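Local coordinates for protein putative mannose-1-phosphate guanylyl transferase (Thermus thermophilus, PDB 2CU2) that probably transfers a guanylyl group from GTP to mannose 1-phosphate, forming GDP-mannose, at residues 28-33 / 290-295. Sequence-based numbering, arbitrary orientation.
Sequences FLPLFE and VVYADR
Tyr292 is the only residue of 290-295 that touches the loop 28-33, and its hydroxyl ends on the backbone carbonyl of Pro30. The OH donates its hydrogen to Pro30 O over 2.6 Å, a short bond in which the donor sits nearly on the line of the carbonyl bond, with a C=O...OH angle of 160°. The acceptor lies in the plane of the phenol at the ring edge, where Pro30 O is also 3.5 Å from Tyr292 CZ. A chi1 of -171° sets CG opposite the backbone N and carries the ring from the strand toward the loop, whose backbone stays distant: the CA atoms of Leu31 and Tyr292 are 8.9 Å apart.

This is an interdomain contact. The loop leads from strand 3-8 to helix 37-45 in the nucleotidyltransferase part, a GT-A-type fold, while strand 290-293 belongs to the beta-helix-like C-terminal region and runs parallel to strands 274-276 and 306-311 on its two sides.

The side chains of Pro30 and Leu31 both cross the phenol at about a right angle. Leu31 sends its CD2 methyl obliquely to the CE1 side of the ring, 4.1 Å from Tyr292 CE1. At the hydroxyl end the pyrrolidine of Pro30 adds a further touch, CG lying 3.9 Å from Tyr292 OH. Pro30 is exposed, whereas Leu31 and Tyr292 are buried. Leu19 touches both Leu31 and Tyr292, and Ala309 and Val311 of strand 306-311 pack against the tyrosine from within its own sheet. Just beyond the strand, Asp294 forms a salt bridge with Lys310, and Arg295 packs on Asp313 of the second subunit.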
# COMPACT_ATOMS: atom_id res chain seq x y z
N PHE A 28 9.62 -20.06 2.63
CA PHE A 28 8.35 -20.45 2.04
C PHE A 28 7.58 -19.30 1.39
O PHE A 28 6.37 -19.32 1.24
CB PHE A 28 7.51 -21.15 3.12
CG PHE A 28 8.27 -22.28 3.73
CD1 PHE A 28 8.26 -23.53 3.12
CD2 PHE A 28 8.92 -22.10 4.94
CE1 PHE A 28 8.90 -24.60 3.72
CE2 PHE A 28 9.56 -23.18 5.54
CZ PHE A 28 9.55 -24.43 4.94
N LEU A 29 8.34 -18.24 1.03
CA LEU A 29 7.69 -17.08 0.42
C LEU A 29 7.78 -17.04 -1.11
O LEU A 29 8.83 -17.25 -1.70
CB LEU A 29 8.38 -15.86 1.03
CG LEU A 29 8.32 -15.87 2.56
CD1 LEU A 29 9.03 -14.67 3.19
CD2 LEU A 29 6.89 -15.84 3.10
N PRO A 30 6.64 -16.77 -1.78
CA PRO A 30 6.62 -16.71 -3.24
C PRO A 30 7.27 -15.43 -3.75
O PRO A 30 6.70 -14.35 -3.73
CB PRO A 30 5.16 -16.75 -3.68
CG PRO A 30 4.32 -16.27 -2.51
CD PRO A 30 5.30 -16.54 -1.27
N LEU A 31 8.54 -15.57 -4.20
CA LEU A 31 9.31 -14.39 -4.56
C LEU A 31 9.63 -14.31 -6.06
O LEU A 31 8.85 -13.82 -6.86
CB LEU A 31 10.61 -14.40 -3.75
CG LEU A 31 10.45 -13.75 -2.38
CD1 LEU A 31 11.74 -13.81 -1.55
CD2 LEU A 31 10.08 -12.27 -2.47
N PHE A 32 10.84 -14.78 -6.42
CA PHE A 32 11.31 -14.68 -7.80
C PHE A 32 10.66 -15.72 -8.72
O PHE A 32 10.62 -16.91 -8.42
CB PHE A 32 12.83 -14.85 -7.81
CG PHE A 32 13.46 -13.81 -6.93
CD1 PHE A 32 13.45 -12.48 -7.32
CD2 PHE A 32 14.05 -14.19 -5.74
CE1 PHE A 32 14.04 -11.52 -6.51
CE2 PHE A 32 14.65 -13.22 -4.93
CZ PHE A 32 14.64 -11.88 -5.31
N GLU A 33 10.08 -15.28 -9.85
CA GLU A 33 9.40 -16.21 -10.75
C GLU A 33 8.15 -16.82 -10.10
O GLU A 33 7.54 -17.75 -10.61
CB GLU A 33 10.39 -17.33 -11.12
CG GLU A 33 11.37 -16.89 -12.21
CD GLU A 33 12.23 -18.07 -12.63
OE1 GLU A 33 11.72 -19.18 -12.67
OE2 GLU A 33 13.41 -17.85 -12.94
N VAL A 290 10.98 -0.59 -5.64
CA VAL A 290 10.84 -2.03 -5.49
C VAL A 290 9.38 -2.21 -5.08
O VAL A 290 8.96 -1.73 -4.03
CB VAL A 290 11.75 -2.60 -4.39
CG1 VAL A 290 11.38 -4.03 -4.11
CG2 VAL A 290 13.21 -2.50 -4.81
N VAL A 291 8.61 -2.90 -5.92
CA VAL A 291 7.20 -3.12 -5.66
C VAL A 291 6.80 -4.59 -5.58
O VAL A 291 7.13 -5.38 -6.46
CB VAL A 291 6.34 -2.48 -6.77
CG1 VAL A 291 4.87 -2.76 -6.53
CG2 VAL A 291 6.61 -0.98 -6.85
N TYR A 292 6.09 -4.95 -4.52
CA TYR A 292 5.60 -6.30 -4.38
C TYR A 292 4.08 -6.19 -4.24
O TYR A 292 3.58 -5.55 -3.33
CB TYR A 292 6.16 -7.00 -3.14
CG TYR A 292 5.81 -8.48 -3.13
CD1 TYR A 292 6.74 -9.43 -3.55
CD2 TYR A 292 4.53 -8.92 -2.78
CE1 TYR A 292 6.41 -10.78 -3.63
CE2 TYR A 292 4.18 -10.28 -2.86
CZ TYR A 292 5.13 -11.20 -3.29
OH TYR A 292 4.81 -12.54 -3.37
N ALA A 293 3.36 -6.82 -5.16
CA ALA A 293 1.91 -6.88 -5.13
C ALA A 293 1.42 -8.32 -5.29
O ALA A 293 1.43 -8.90 -6.36
CB ALA A 293 1.37 -6.01 -6.27
N ASP A 294 1.02 -8.90 -4.14
CA ASP A 294 0.48 -10.26 -4.19
C ASP A 294 -0.76 -10.35 -5.07
O ASP A 294 -1.02 -11.34 -5.75
CB ASP A 294 0.14 -10.68 -2.76
CG ASP A 294 -1.24 -10.16 -2.39
OD1 ASP A 294 -1.54 -9.03 -2.75
OD2 ASP A 294 -1.99 -10.89 -1.74
N ARG A 295 -1.57 -9.27 -5.03
CA ARG A 295 -2.82 -9.24 -5.79
C ARG A 295 -3.28 -7.80 -6.03
O ARG A 295 -2.62 -6.83 -5.67
CB ARG A 295 -3.88 -10.00 -5.00
CG ARG A 295 -4.90 -10.67 -5.92
CD ARG A 295 -6.29 -10.74 -5.28
NE ARG A 295 -6.94 -12.01 -5.59
CZ ARG A 295 -7.78 -12.04 -6.64
NH1 ARG A 295 -7.99 -10.95 -7.35
NH2 ARG A 295 -8.39 -13.19 -6.97